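Local coordinates for fibronectin type III domain-containing protein (Simiduia agarivorans, PDB 6P2K), which probably hydrolyses the backbone of beta-glucans such as xyloglucan, as a propeller-built glycoside hydrolase of family 74, at residues 403-408 with 511-516; 410-415 with 460-465; 531-536 with 583-588; 422-427 with 491-496; 417-422 with 468-473. All blocks are in the same frame, centred on the assembly; numbering follows the deposited sequence.

Interaction 1: 403-408 with 511-516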
# COMPACT_ATOMS: atom_id res chain seq x y z
N THR B 403 -6.02 -33.82 20.25
CA THR B 403 -5.19 -32.62 20.27
C THR B 403 -3.82 -32.96 20.84
O THR B 403 -3.71 -33.51 21.94
CB THR B 403 -5.85 -31.51 21.08
OG1 THR B 403 -7.18 -31.29 20.59
CG2 THR B 403 -5.06 -30.21 20.94
N TYR B 404 -2.77 -32.63 20.07
CA TYR B 404 -1.39 -32.96 20.45
C TYR B 404 -0.80 -31.96 21.43
O TYR B 404 -0.09 -32.34 22.37
CB TYR B 404 -0.48 -32.99 19.22
CG TYR B 404 -0.73 -34.04 18.16
CD1 TYR B 404 -0.27 -35.34 18.32
CD2 TYR B 404 -1.35 -33.70 16.96
CE1 TYR B 404 -0.47 -36.29 17.33
CE2 TYR B 404 -1.54 -34.64 15.96
CZ TYR B 404 -1.10 -35.93 16.15
OH TYR B 404 -1.29 -36.86 15.16
N ASP B 405 -1.03 -30.66 21.21
CA ASP B 405 -0.25 -29.60 21.84
C ASP B 405 -1.08 -28.33 21.80
O ASP B 405 -2.06 -28.22 21.05
CB ASP B 405 1.10 -29.42 21.12
CG ASP B 405 2.18 -28.84 22.04
OD1 ASP B 405 1.81 -28.30 23.10
OD2 ASP B 405 3.40 -28.95 21.70
N VAL B 406 -0.70 -27.36 22.64
CA VAL B 406 -1.37 -26.07 22.72
C VAL B 406 -0.33 -24.99 22.93
O VAL B 406 0.72 -25.22 23.53
CB VAL B 406 -2.43 -26.05 23.85
CG1 VAL B 406 -1.77 -26.25 25.22
CG2 VAL B 406 -3.25 -24.76 23.83
N ALA B 407 -0.62 -23.80 22.41
CA ALA B 407 0.20 -22.62 22.67
C ALA B 407 -0.72 -21.41 22.77
O ALA B 407 -1.75 -21.33 22.10
CB ALA B 407 1.25 -22.40 21.57
N VAL B 408 -0.34 -20.46 23.63
CA VAL B 408 -1.16 -19.30 23.94
C VAL B 408 -0.30 -18.04 23.88
O VAL B 408 0.83 -18.03 24.39
CB VAL B 408 -1.83 -19.42 25.32
CG1 VAL B 408 -2.58 -18.14 25.67
CG2 VAL B 408 -2.77 -20.62 25.37
N LEU B 511 8.86 -33.52 12.62
CA LEU B 511 9.38 -32.78 13.77
C LEU B 511 8.45 -33.06 14.95
O LEU B 511 7.53 -32.29 15.25
CB LEU B 511 9.46 -31.29 13.47
CG LEU B 511 10.02 -30.86 12.11
CD1 LEU B 511 9.99 -29.34 11.96
CD2 LEU B 511 11.43 -31.39 11.92
N ARG B 512 8.70 -34.19 15.62
CA ARG B 512 7.74 -34.65 16.63
C ARG B 512 7.60 -33.66 17.78
O ARG B 512 6.53 -33.58 18.39
CB ARG B 512 8.13 -36.03 17.15
CG ARG B 512 6.98 -36.69 17.88
CD ARG B 512 7.23 -38.14 18.23
NE ARG B 512 6.10 -38.68 18.98
CZ ARG B 512 6.21 -39.60 19.93
NH1 ARG B 512 7.40 -40.11 20.24
NH2 ARG B 512 5.12 -40.02 20.57
N ASP B 513 8.65 -32.89 18.09
CA ASP B 513 8.46 -31.72 18.93
C ASP B 513 9.27 -30.56 18.38
O ASP B 513 10.30 -30.74 17.71
CB ASP B 513 8.82 -31.98 20.40
CG ASP B 513 8.21 -30.93 21.35
OD1 ASP B 513 7.03 -30.52 21.18
OD2 ASP B 513 8.92 -30.53 22.30
N VAL B 514 8.77 -29.37 18.66
CA VAL B 514 9.38 -28.09 18.32
C VAL B 514 9.29 -27.25 19.58
O VAL B 514 8.20 -27.14 20.17
CB VAL B 514 8.67 -27.40 17.15
CG1 VAL B 514 9.18 -25.99 16.95
CG2 VAL B 514 8.80 -28.23 15.87
N ALA B 515 10.40 -26.67 20.02
CA ALA B 515 10.40 -25.94 21.28
C ALA B 515 11.28 -24.71 21.19
O ALA B 515 12.35 -24.73 20.59
CB ALA B 515 10.86 -26.84 22.43
N VAL B 516 10.81 -23.63 21.82
CA VAL B 516 11.48 -22.34 21.83
C VAL B 516 12.29 -22.21 23.11
O VAL B 516 11.84 -22.61 24.20
CB VAL B 516 10.45 -21.20 21.71
CG1 VAL B 516 11.12 -19.85 21.77
CG2 VAL B 516 9.65 -21.35 20.42
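D405 and D513 meet through their carboxylates, and a zinc ion joins them: D405 OD2 and D513 OD1 lie 4.0 Å apart, and both ligate the metal. Along 403-408 the approach is prepared one residue earlier. Y404 and D405 both face G416 of strand 412-417, a classic beta bulge, while the hydroxyl of Y404 reaches D447 at the start of strand 447-456. At D405 itself CG stands anti to the backbone N (chi1 -154°), which carries the carboxylate out of its own sheet and across to 511-516. Its second oxygen is tied down locally, since V406 N donates to D405 OD1 over 2.7 Å; the bond is bent and comes from the anti side. R747 adds a long, weak ion pair to the same oxygen and a hydrogen bond from its NE to the V406 carbonyl. The two strands are each the first of a blade in a seven-bladed beta-propeller, where first strands line the central channel; strand 447-456 of the intervening blade lies between them, and the zinc thus spans two blades that are not neighbours. The aspartate side chains cross at about a right angle, yet their carboxylate planes differ by only 26°. D513 divides its oxygens as D405 does, giving OD1 to zinc and OD2 to the backbone N-H of I573 on strand 567-575.

Interaction 2: 410-415 with 460-465. With PE3 (3,6,9,12,15,18,21,24,27,30,33,36,39-tridecaoxahentetracontane-1,41-diol), chain V.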
# COMPACT_ATOMS: atom_id res chain seq x y z
N GLU B 410 -1.58 -13.97 24.57
CA GLU B 410 -2.63 -12.96 24.75
C GLU B 410 -3.96 -13.60 24.37
O GLU B 410 -4.31 -14.63 24.95
CB GLU B 410 -2.26 -11.70 23.97
CG GLU B 410 -0.99 -11.01 24.45
CD GLU B 410 -0.64 -9.79 23.63
OE1 GLU B 410 -1.38 -9.48 22.68
OE2 GLU B 410 0.38 -9.14 23.94
N ASN B 411 -4.72 -13.04 23.42
CA ASN B 411 -6.02 -13.58 23.02
C ASN B 411 -5.90 -14.75 22.05
O ASN B 411 -6.91 -15.41 21.78
CB ASN B 411 -6.87 -12.48 22.38
CG ASN B 411 -6.20 -11.88 21.16
OD1 ASN B 411 -5.18 -11.20 21.28
ND2 ASN B 411 -6.77 -12.13 19.98
N TYR B 412 -4.71 -15.01 21.51
CA TYR B 412 -4.51 -16.05 20.51
C TYR B 412 -4.25 -17.39 21.19
O TYR B 412 -3.44 -17.47 22.12
CB TYR B 412 -3.34 -15.69 19.60
CG TYR B 412 -3.01 -16.77 18.59
CD1 TYR B 412 -3.71 -16.85 17.39
CD2 TYR B 412 -2.01 -17.69 18.82
CE1 TYR B 412 -3.42 -17.83 16.46
CE2 TYR B 412 -1.71 -18.68 17.91
CZ TYR B 412 -2.42 -18.74 16.72
OH TYR B 412 -2.13 -19.72 15.79
N VAL B 413 -4.94 -18.43 20.72
CA VAL B 413 -4.71 -19.80 21.15
C VAL B 413 -4.67 -20.67 19.90
O VAL B 413 -5.45 -20.47 18.97
CB VAL B 413 -5.81 -20.30 22.12
CG1 VAL B 413 -5.47 -21.71 22.62
CG2 VAL B 413 -5.99 -19.34 23.28
N ILE B 414 -3.75 -21.64 19.89
CA ILE B 414 -3.72 -22.65 18.84
C ILE B 414 -3.74 -24.03 19.48
O ILE B 414 -3.00 -24.29 20.43
CB ILE B 414 -2.49 -22.49 17.91
CG1 ILE B 414 -2.47 -23.63 16.88
CG2 ILE B 414 -1.20 -22.46 18.71
CD1 ILE B 414 -1.57 -23.36 15.69
N GLN B 415 -4.63 -24.89 18.98
CA GLN B 415 -4.58 -26.32 19.24
C GLN B 415 -3.98 -27.01 18.02
O GLN B 415 -4.46 -26.83 16.90
CB GLN B 415 -5.96 -26.91 19.50
CG GLN B 415 -6.65 -26.50 20.78
CD GLN B 415 -7.96 -27.26 20.96
OE1 GLN B 415 -7.99 -28.49 20.88
NE2 GLN B 415 -9.04 -26.52 21.19
N PRO B 460 5.79 -11.52 18.60
CA PRO B 460 5.53 -12.92 18.95
C PRO B 460 5.08 -13.70 17.73
O PRO B 460 4.28 -13.21 16.93
CB PRO B 460 4.43 -12.82 20.02
CG PRO B 460 3.78 -11.49 19.79
CD PRO B 460 4.87 -10.59 19.27
N THR B 461 5.60 -14.91 17.59
CA THR B 461 5.45 -15.68 16.36
C THR B 461 5.18 -17.13 16.70
O THR B 461 6.00 -17.79 17.35
CB THR B 461 6.72 -15.56 15.50
OG1 THR B 461 6.98 -14.17 15.24
CG2 THR B 461 6.55 -16.31 14.19
N VAL B 462 4.02 -17.63 16.25
CA VAL B 462 3.71 -19.05 16.40
C VAL B 462 4.66 -19.86 15.54
O VAL B 462 4.95 -19.49 14.39
CB VAL B 462 2.25 -19.31 16.00
CG1 VAL B 462 1.75 -20.63 16.60
CG2 VAL B 462 1.35 -18.15 16.39
N VAL B 463 5.16 -20.97 16.08
CA VAL B 463 5.90 -21.96 15.32
C VAL B 463 5.17 -23.29 15.45
O VAL B 463 4.61 -23.60 16.51
CB VAL B 463 7.37 -22.10 15.79
CG1 VAL B 463 8.10 -20.79 15.62
CG2 VAL B 463 7.44 -22.56 17.25
N ALA B 464 5.16 -24.07 14.37
CA ALA B 464 4.38 -25.30 14.36
C ALA B 464 5.02 -26.34 13.45
O ALA B 464 5.55 -26.01 12.39
CB ALA B 464 2.94 -25.04 13.91
N GLN B 465 4.97 -27.59 13.90
CA GLN B 465 5.11 -28.73 13.01
C GLN B 465 3.75 -28.99 12.38
O GLN B 465 2.78 -29.28 13.09
CB GLN B 465 5.61 -29.94 13.80
CG GLN B 465 5.17 -31.30 13.27
CD GLN B 465 5.73 -31.61 11.89
OE1 GLN B 465 6.82 -31.16 11.54
NE2 GLN B 465 4.98 -32.37 11.10
O43 PE3 V . 7.35 -10.32 21.87
C42 PE3 V . 7.95 -11.35 22.66
C41 PE3 V . 7.23 -12.68 22.42
O40 PE3 V . 7.87 -13.67 23.24
C39 PE3 V . 7.24 -14.94 23.09
C38 PE3 V . 7.96 -15.95 23.98
O37 PE3 V . 7.89 -15.52 25.35
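The ring of Y412 and the forked end of V462 approach from opposite directions, the closest pair being Y412 CE2 and V462 CG2 at 3.5 Å. The methyl meets the ring obliquely, and it also lies 3.8 Å from Y412 CZ. The other branch serves a second neighbour, V462 CG1 standing 4.1 Å from I414 CG2. A single torsion explains this sharing: with CG1 anti to the backbone N and CG2 beside that N (chi1 -159°), V462 turns CG2 to the ring of Y412 and lets CG1 reach I414 as well as the rim of the phenol. This is apolar packing between adjacent propeller blades, each contributing its second strand, 412-417 on one side and 459-467 on the other. Further out, W493 touches Y412, I414, V462 and A464 alike, while L484 leans on both Y412 and V462. The phenol is positioned by its hydroxyl, which hydrogen-bonds E424 OE2, and by W426, whose ring it meets at a steep angle. A leucine in place of Y412 would probably leave E424 one partner short and open a gap beside V462 CG2. Towards the surface, P460 CD comes within 3.6 Å of O43 of a polyethylene glycol chain, which is also hydrogen-bonded to the carbonyl of G458.

Interaction 3: 531-536 with 583-588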
# COMPACT_ATOMS: atom_id res chain seq x y z
N TYR B 531 16.38 -38.52 11.95
CA TYR B 531 17.45 -37.73 11.34
C TYR B 531 18.32 -37.03 12.37
O TYR B 531 19.54 -37.18 12.34
CB TYR B 531 16.86 -36.71 10.35
CG TYR B 531 16.33 -37.35 9.09
CD1 TYR B 531 17.17 -37.59 8.01
CD2 TYR B 531 15.00 -37.73 8.98
CE1 TYR B 531 16.69 -38.18 6.85
CE2 TYR B 531 14.51 -38.33 7.83
CZ TYR B 531 15.36 -38.55 6.77
OH TYR B 531 14.88 -39.14 5.62
N GLY B 532 17.73 -36.26 13.28
CA GLY B 532 18.49 -35.62 14.33
C GLY B 532 17.84 -34.32 14.76
O GLY B 532 16.71 -34.02 14.39
N MET B 533 18.58 -33.56 15.56
CA MET B 533 18.08 -32.31 16.12
C MET B 533 18.65 -31.13 15.35
O MET B 533 19.84 -31.08 15.05
CB MET B 533 18.44 -32.18 17.60
CG MET B 533 17.74 -30.99 18.26
SD MET B 533 17.83 -31.00 20.05
CE MET B 533 16.47 -32.10 20.45
N TYR B 534 17.77 -30.17 15.06
CA TYR B 534 18.13 -29.00 14.27
C TYR B 534 17.69 -27.74 15.01
O TYR B 534 16.86 -27.78 15.92
CB TYR B 534 17.50 -29.05 12.87
CG TYR B 534 17.98 -30.24 12.07
CD1 TYR B 534 17.49 -31.51 12.31
CD2 TYR B 534 18.96 -30.08 11.09
CE1 TYR B 534 17.95 -32.60 11.59
CE2 TYR B 534 19.41 -31.16 10.36
CZ TYR B 534 18.91 -32.42 10.62
OH TYR B 534 19.36 -33.50 9.90
N MET B 535 18.28 -26.62 14.61
CA MET B 535 18.13 -25.37 15.34
C MET B 535 17.93 -24.23 14.35
O MET B 535 18.64 -24.15 13.34
CB MET B 535 19.35 -25.11 16.22
CG MET B 535 19.33 -23.80 16.98
SD MET B 535 20.65 -23.71 18.20
CE MET B 535 22.08 -23.47 17.14
N VAL B 536 16.95 -23.38 14.62
CA VAL B 536 16.85 -22.07 13.99
C VAL B 536 17.46 -21.08 14.97
O VAL B 536 16.89 -20.79 16.02
CB VAL B 536 15.40 -21.71 13.65
CG1 VAL B 536 15.31 -20.27 13.16
CG2 VAL B 536 14.85 -22.67 12.60
N VAL B 583 20.23 -27.92 26.26
CA VAL B 583 18.91 -28.40 25.86
C VAL B 583 18.76 -29.85 26.30
O VAL B 583 19.71 -30.63 26.23
CB VAL B 583 18.69 -28.24 24.34
CG1 VAL B 583 19.64 -29.13 23.55
CG2 VAL B 583 17.24 -28.54 23.97
N PHE B 584 17.56 -30.20 26.77
CA PHE B 584 17.21 -31.57 27.10
C PHE B 584 16.09 -32.03 26.18
O PHE B 584 15.35 -31.22 25.61
CB PHE B 584 16.75 -31.71 28.56
CG PHE B 584 17.67 -31.08 29.56
CD1 PHE B 584 17.54 -29.74 29.90
CD2 PHE B 584 18.65 -31.83 30.19
CE1 PHE B 584 18.39 -29.15 30.83
CE2 PHE B 584 19.50 -31.25 31.12
CZ PHE B 584 19.37 -29.91 31.44
N PHE B 585 15.96 -33.35 26.04
CA PHE B 585 14.81 -33.92 25.35
C PHE B 585 14.66 -35.37 25.76
O PHE B 585 15.61 -36.01 26.22
CB PHE B 585 14.92 -33.78 23.82
CG PHE B 585 16.00 -34.62 23.19
CD1 PHE B 585 17.31 -34.17 23.14
CD2 PHE B 585 15.70 -35.84 22.61
CE1 PHE B 585 18.30 -34.93 22.54
CE2 PHE B 585 16.68 -36.60 22.01
CZ PHE B 585 17.99 -36.15 21.98
N SER B 586 13.44 -35.88 25.60
CA SER B 586 13.13 -37.27 25.87
C SER B 586 13.19 -38.04 24.56
O SER B 586 12.43 -37.74 23.62
CB SER B 586 11.75 -37.42 26.52
OG SER B 586 10.76 -36.69 25.80
N SER B 587 14.09 -39.01 24.48
CA SER B 587 14.26 -39.83 23.29
C SER B 587 13.33 -41.03 23.35
O SER B 587 13.32 -41.76 24.34
CB SER B 587 15.70 -40.30 23.16
OG SER B 587 15.84 -41.23 22.10
N THR B 588 12.56 -41.23 22.28
CA THR B 588 11.65 -42.37 22.19
C THR B 588 11.97 -43.25 20.99
O THR B 588 11.15 -44.09 20.61
CB THR B 588 10.20 -41.89 22.13
OG1 THR B 588 9.94 -41.29 20.85
CG2 THR B 588 9.94 -40.86 23.22
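A Met-aromatic contact between M533 and F585 packs two adjacent blades of the propeller against each other, the third strand of one facing the second strand of the next. The methyl leads: M533 CE lies over one face of the ring, 4.0 Å from the F585 ring centroid and 29° off the normal, a CH-pi arrangement. It is displaced towards one side of the ring, with M533 CE only 3.5 Å from F585 CD1. The sulfur stands further back and oblique, M533 SD being 5.1 Å from the F585 ring centroid. The methionine is extended through CG and bends at its last torsion (chi3 -83°), which lays the terminal methyl on the ring while SD remains beside V583, 4.4 Å from V583 CG1. The two side chains run past each other in opposite directions. Just before M533, Y531 and G532 both face S528 in a classic beta bulge. Around the pair, F527 of strand 524-528 touches both M533 and F585, W595 of strand 593-599 meets the F585 ring at a shallow angle, I557 and Y558 of strand 555-559 flank M533, and I573 of strand 567-575 lies against V583.

Interaction 4: 422-427 with 491-496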
# COMPACT_ATOMS: atom_id res chain seq x y z
N LEU B 422 -4.36 -27.17 12.05
CA LEU B 422 -4.17 -25.91 12.76
C LEU B 422 -5.52 -25.38 13.21
O LEU B 422 -6.26 -24.80 12.41
CB LEU B 422 -3.46 -24.89 11.87
CG LEU B 422 -2.11 -25.26 11.25
CD1 LEU B 422 -1.82 -24.38 10.04
CD2 LEU B 422 -0.99 -25.14 12.27
N MET B 423 -5.85 -25.56 14.49
CA MET B 423 -7.10 -25.08 15.06
C MET B 423 -6.80 -23.83 15.89
O MET B 423 -6.10 -23.91 16.90
CB MET B 423 -7.75 -26.17 15.92
CG MET B 423 -9.11 -25.80 16.48
SD MET B 423 -10.37 -25.67 15.20
CE MET B 423 -10.40 -27.37 14.61
N GLU B 424 -7.32 -22.69 15.45
CA GLU B 424 -6.87 -21.40 15.97
C GLU B 424 -8.02 -20.58 16.53
O GLU B 424 -9.14 -20.62 16.03
CB GLU B 424 -6.15 -20.61 14.88
CG GLU B 424 -4.86 -21.27 14.41
CD GLU B 424 -4.19 -20.50 13.30
OE1 GLU B 424 -4.53 -20.73 12.12
OE2 GLU B 424 -3.31 -19.66 13.61
N SER B 425 -7.71 -19.82 17.58
CA SER B 425 -8.67 -18.97 18.26
C SER B 425 -8.07 -17.59 18.47
O SER B 425 -6.87 -17.46 18.70
CB SER B 425 -9.09 -19.56 19.61
OG SER B 425 -10.09 -18.76 20.22
N TRP B 426 -8.92 -16.56 18.39
CA TRP B 426 -8.51 -15.19 18.66
C TRP B 426 -9.35 -14.54 19.75
O TRP B 426 -9.29 -13.31 19.91
CB TRP B 426 -8.56 -14.36 17.38
CG TRP B 426 -7.70 -14.94 16.30
CD1 TRP B 426 -6.40 -14.63 16.03
CD2 TRP B 426 -8.08 -15.95 15.36
NE1 TRP B 426 -5.95 -15.38 14.97
CE2 TRP B 426 -6.96 -16.20 14.54
CE3 TRP B 426 -9.26 -16.67 15.12
CZ2 TRP B 426 -6.98 -17.13 13.50
CZ3 TRP B 426 -9.28 -17.59 14.10
CH2 TRP B 426 -8.15 -17.82 13.30
N ASP B 427 -10.12 -15.31 20.51
CA ASP B 427 -10.89 -14.81 21.65
C ASP B 427 -10.64 -15.65 22.90
O ASP B 427 -11.53 -15.89 23.71
CB ASP B 427 -12.39 -14.75 21.33
CG ASP B 427 -12.96 -16.09 20.86
OD1 ASP B 427 -12.33 -17.15 21.10
OD2 ASP B 427 -14.05 -16.08 20.26
N ASP B 491 -3.44 -12.45 10.40
CA ASP B 491 -2.11 -13.04 10.41
C ASP B 491 -2.08 -14.31 9.56
O ASP B 491 -3.09 -15.01 9.42
CB ASP B 491 -1.67 -13.36 11.84
CG ASP B 491 -1.67 -12.14 12.74
OD1 ASP B 491 -1.43 -11.02 12.24
OD2 ASP B 491 -1.89 -12.30 13.96
N GLN B 492 -0.91 -14.61 8.99
CA GLN B 492 -0.77 -15.67 8.00
C GLN B 492 0.39 -16.61 8.34
O GLN B 492 1.37 -16.21 8.97
CB GLN B 492 -0.55 -15.09 6.59
CG GLN B 492 -1.71 -14.26 6.08
CD GLN B 492 -2.99 -15.06 5.96
OE1 GLN B 492 -2.98 -16.18 5.45
NE2 GLN B 492 -4.09 -14.49 6.43
N TRP B 493 0.26 -17.85 7.87
CA TRP B 493 1.30 -18.86 7.99
C TRP B 493 2.24 -18.81 6.80
O TRP B 493 1.81 -18.61 5.66
CB TRP B 493 0.69 -20.27 8.07
CG TRP B 493 -0.05 -20.55 9.34
CD1 TRP B 493 -1.40 -20.56 9.52
CD2 TRP B 493 0.53 -20.87 10.61
NE1 TRP B 493 -1.70 -20.86 10.82
CE2 TRP B 493 -0.54 -21.06 11.51
CE3 TRP B 493 1.84 -21.02 11.07
CZ2 TRP B 493 -0.33 -21.39 12.85
CZ3 TRP B 493 2.05 -21.35 12.40
CH2 TRP B 493 0.97 -21.53 13.27
N VAL B 494 3.54 -19.01 7.06
CA VAL B 494 4.53 -19.24 6.01
C VAL B 494 5.39 -20.42 6.42
O VAL B 494 5.66 -20.63 7.61
CB VAL B 494 5.40 -17.99 5.76
CG1 VAL B 494 4.55 -16.83 5.25
CG2 VAL B 494 6.16 -17.59 7.01
N GLU B 495 5.81 -21.22 5.44
CA GLU B 495 6.66 -22.38 5.71
C GLU B 495 8.12 -21.97 5.67
O GLU B 495 8.58 -21.37 4.69
CB GLU B 495 6.40 -23.49 4.69
CG GLU B 495 7.21 -24.75 4.96
CD GLU B 495 7.10 -25.77 3.85
OE1 GLU B 495 7.26 -25.38 2.67
OE2 GLU B 495 6.86 -26.95 4.15
N LEU B 496 8.86 -22.31 6.72
CA LEU B 496 10.26 -21.92 6.84
C LEU B 496 11.24 -23.02 6.46
O LEU B 496 12.32 -22.71 5.95
CB LEU B 496 10.56 -21.46 8.27
CG LEU B 496 10.03 -20.07 8.66
CD1 LEU B 496 10.42 -19.73 10.10
CD2 LEU B 496 10.55 -19.00 7.69
O HOH W 1 -3.32 -14.65 14.72
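W493 offers its indole N-H to E424 and a ring face to L422, joining the fourth strand of one propeller blade, 493-496, to the third strand, 421-425, of the blade before it. Read along 491-496, the link begins with a water. D491 OD2 lies 2.9 Å from water 1, and W426 NE1 gives its proton to the same water 1 at 2.7 Å, in the plane of the indole. At W493 the contact becomes direct. With CG anti to the carbonyl carbon (chi1 -69°), the ring reaches E424, and W493 NE1 donates to E424 OE1 over 3.1 Å in an almost straight bond (170°). The acceptor lies near the indole plane, whereas the donor stands above the carboxylate, 44° out of its plane. E424 has further partners, OE2 forming a salt bridge with K482 and a hydrogen bond with Y412. A phenylalanine in place of W493 would probably leave E424 OE1 without its N-H mate and L422 with less ring to rest on. Against the indole, L422 CD1 sits 3.8 Å from the centroid of the W493 five-membered ring, and L422 CD2 is 3.9 Å from W493 CZ2.

Interaction 5: 417-422 with 468-473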
# COMPACT_ATOMS: atom_id res chain seq x y z
N GLN B 417 -3.81 -30.36 16.16
CA GLN B 417 -4.68 -31.52 16.19
C GLN B 417 -4.31 -32.52 15.10
O GLN B 417 -3.66 -32.18 14.11
CB GLN B 417 -6.15 -31.10 16.02
CG GLN B 417 -6.67 -30.21 17.14
CD GLN B 417 -8.15 -29.93 17.03
OE1 GLN B 417 -8.82 -30.39 16.10
NE2 GLN B 417 -8.69 -29.18 17.99
N ALA B 418 -4.73 -33.76 15.31
CA ALA B 418 -4.79 -34.73 14.24
C ALA B 418 -6.07 -34.52 13.44
O ALA B 418 -7.08 -34.03 13.97
CB ALA B 418 -4.74 -36.16 14.80
N ASP B 419 -6.01 -34.85 12.15
CA ASP B 419 -7.13 -34.73 11.22
C ASP B 419 -7.52 -33.28 10.93
O ASP B 419 -7.72 -32.93 9.76
CB ASP B 419 -8.35 -35.50 11.74
CG ASP B 419 -8.18 -37.00 11.65
OD1 ASP B 419 -7.53 -37.47 10.68
OD2 ASP B 419 -8.69 -37.72 12.53
N ASN B 420 -7.65 -32.44 11.96
CA ASN B 420 -8.13 -31.08 11.79
C ASN B 420 -7.02 -30.03 11.81
O ASN B 420 -7.32 -28.84 11.67
CB ASN B 420 -9.17 -30.75 12.86
CG ASN B 420 -10.24 -31.82 12.97
OD1 ASN B 420 -10.87 -32.19 11.98
ND2 ASN B 420 -10.44 -32.32 14.18
N GLY B 421 -5.77 -30.44 12.02
CA GLY B 421 -4.64 -29.55 11.76
C GLY B 421 -4.58 -28.33 12.67
O GLY B 421 -4.69 -28.42 13.89
N LEU B 422 -4.36 -27.17 12.05
CA LEU B 422 -4.17 -25.91 12.76
C LEU B 422 -5.52 -25.38 13.21
O LEU B 422 -6.26 -24.80 12.41
CB LEU B 422 -3.46 -24.89 11.87
CG LEU B 422 -2.11 -25.26 11.25
CD1 LEU B 422 -1.82 -24.38 10.04
CD2 LEU B 422 -0.99 -25.14 12.27
N SER B 468 0.62 -32.78 6.07
CA SER B 468 -0.54 -33.51 5.60
C SER B 468 -0.59 -34.91 6.22
O SER B 468 0.39 -35.39 6.80
CB SER B 468 -0.53 -33.62 4.07
OG SER B 468 0.72 -34.10 3.61
N GLY B 469 -1.75 -35.55 6.10
CA GLY B 469 -1.93 -36.87 6.66
C GLY B 469 -3.06 -36.93 7.67
O GLY B 469 -3.21 -36.03 8.49
N TYR B 470 -3.84 -38.00 7.62
CA TYR B 470 -4.99 -38.20 8.49
C TYR B 470 -4.76 -39.37 9.44
O TYR B 470 -3.92 -40.24 9.19
CB TYR B 470 -6.26 -38.42 7.67
CG TYR B 470 -6.60 -37.22 6.83
CD1 TYR B 470 -7.20 -36.11 7.39
CD2 TYR B 470 -6.27 -37.18 5.48
CE1 TYR B 470 -7.50 -35.00 6.64
CE2 TYR B 470 -6.56 -36.07 4.71
CZ TYR B 470 -7.18 -34.98 5.30
OH TYR B 470 -7.48 -33.86 4.55
N GLY B 471 -5.54 -39.38 10.52
CA GLY B 471 -5.41 -40.44 11.51
C GLY B 471 -4.08 -40.46 12.23
O GLY B 471 -3.65 -41.52 12.70
N GLY B 472 -3.41 -39.31 12.32
CA GLY B 472 -2.09 -39.26 12.90
C GLY B 472 -0.97 -39.68 11.98
O GLY B 472 0.20 -39.67 12.40
N GLY B 473 -1.27 -40.05 10.74
CA GLY B 473 -0.26 -40.47 9.79
C GLY B 473 0.45 -39.31 9.13
O GLY B 473 0.39 -39.15 7.90
O HOH W 2 -3.72 -36.37 11.29
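The edge of the Y470 ring is met in plane by a carboxylate oxygen, D419 OD1 lying 3.6 Å from Y470 CD1. The carboxylate and ring planes are 26° apart, so the two flat groups are nearly level rather than stacked. The backbone oxygen D419 O is also close to the ring, 3.8 Å from Y470 CE1. A third flat group, the amide of N420, uses its own plane to hold its loop together: N420 ND2 donates to Q417 OE1 at 3.2 Å.

The bond that carries the contact is G471 N to D419 OD1, 2.8 Å long and almost straight at 172°. It arrives on the syn side, tilted out of the carboxylate plane. D419 CG lies anti to the carbonyl carbon (chi1 -72°), which lets the carboxylate lean over the start of a type I' beta turn from Y470 to G473. That turn is closed by G473 N bonding to Y470 O at 3.1 Å, and G471 and G472 take its positive-phi corners. Water 2 doubles the link, accepting from D419 N at 2.9 Å and from G472 N, and donating to G469 O.

A glycerol beside Y470, probably from the crystallisation liquor, may mark part of the cleft between the two propellers; the side chain of Q16, a ligand of another zinc ion, is about 7 Å from that of D419. The first loop connects strands 412-417 and 421-425, the second leads from 459-467 to 478-483, and A418 packs on Y404 of strand 403-409 and D447 of strand 447-456.

Followed from the N terminus, the first of these contacts, interaction 1, opens at strand 403-409; it closes at 511-516, two blades on, enclosing interactions 2, 4 and 5. Within that span interaction 2 opens first, at 410-415, and closes at 460-465. Interaction 5 starts at 417-422 and ends at 468-473, and interaction 4 starts at 422-427 and ends at 491-496. These three cross one another, with L422 shared by interactions 4 and 5, and together they tie one blade to the next through second, third and fourth strands and connecting loops. Interaction 3 follows in series, opening at 531-536 and closing at 583-588 to join the succeeding pair of blades.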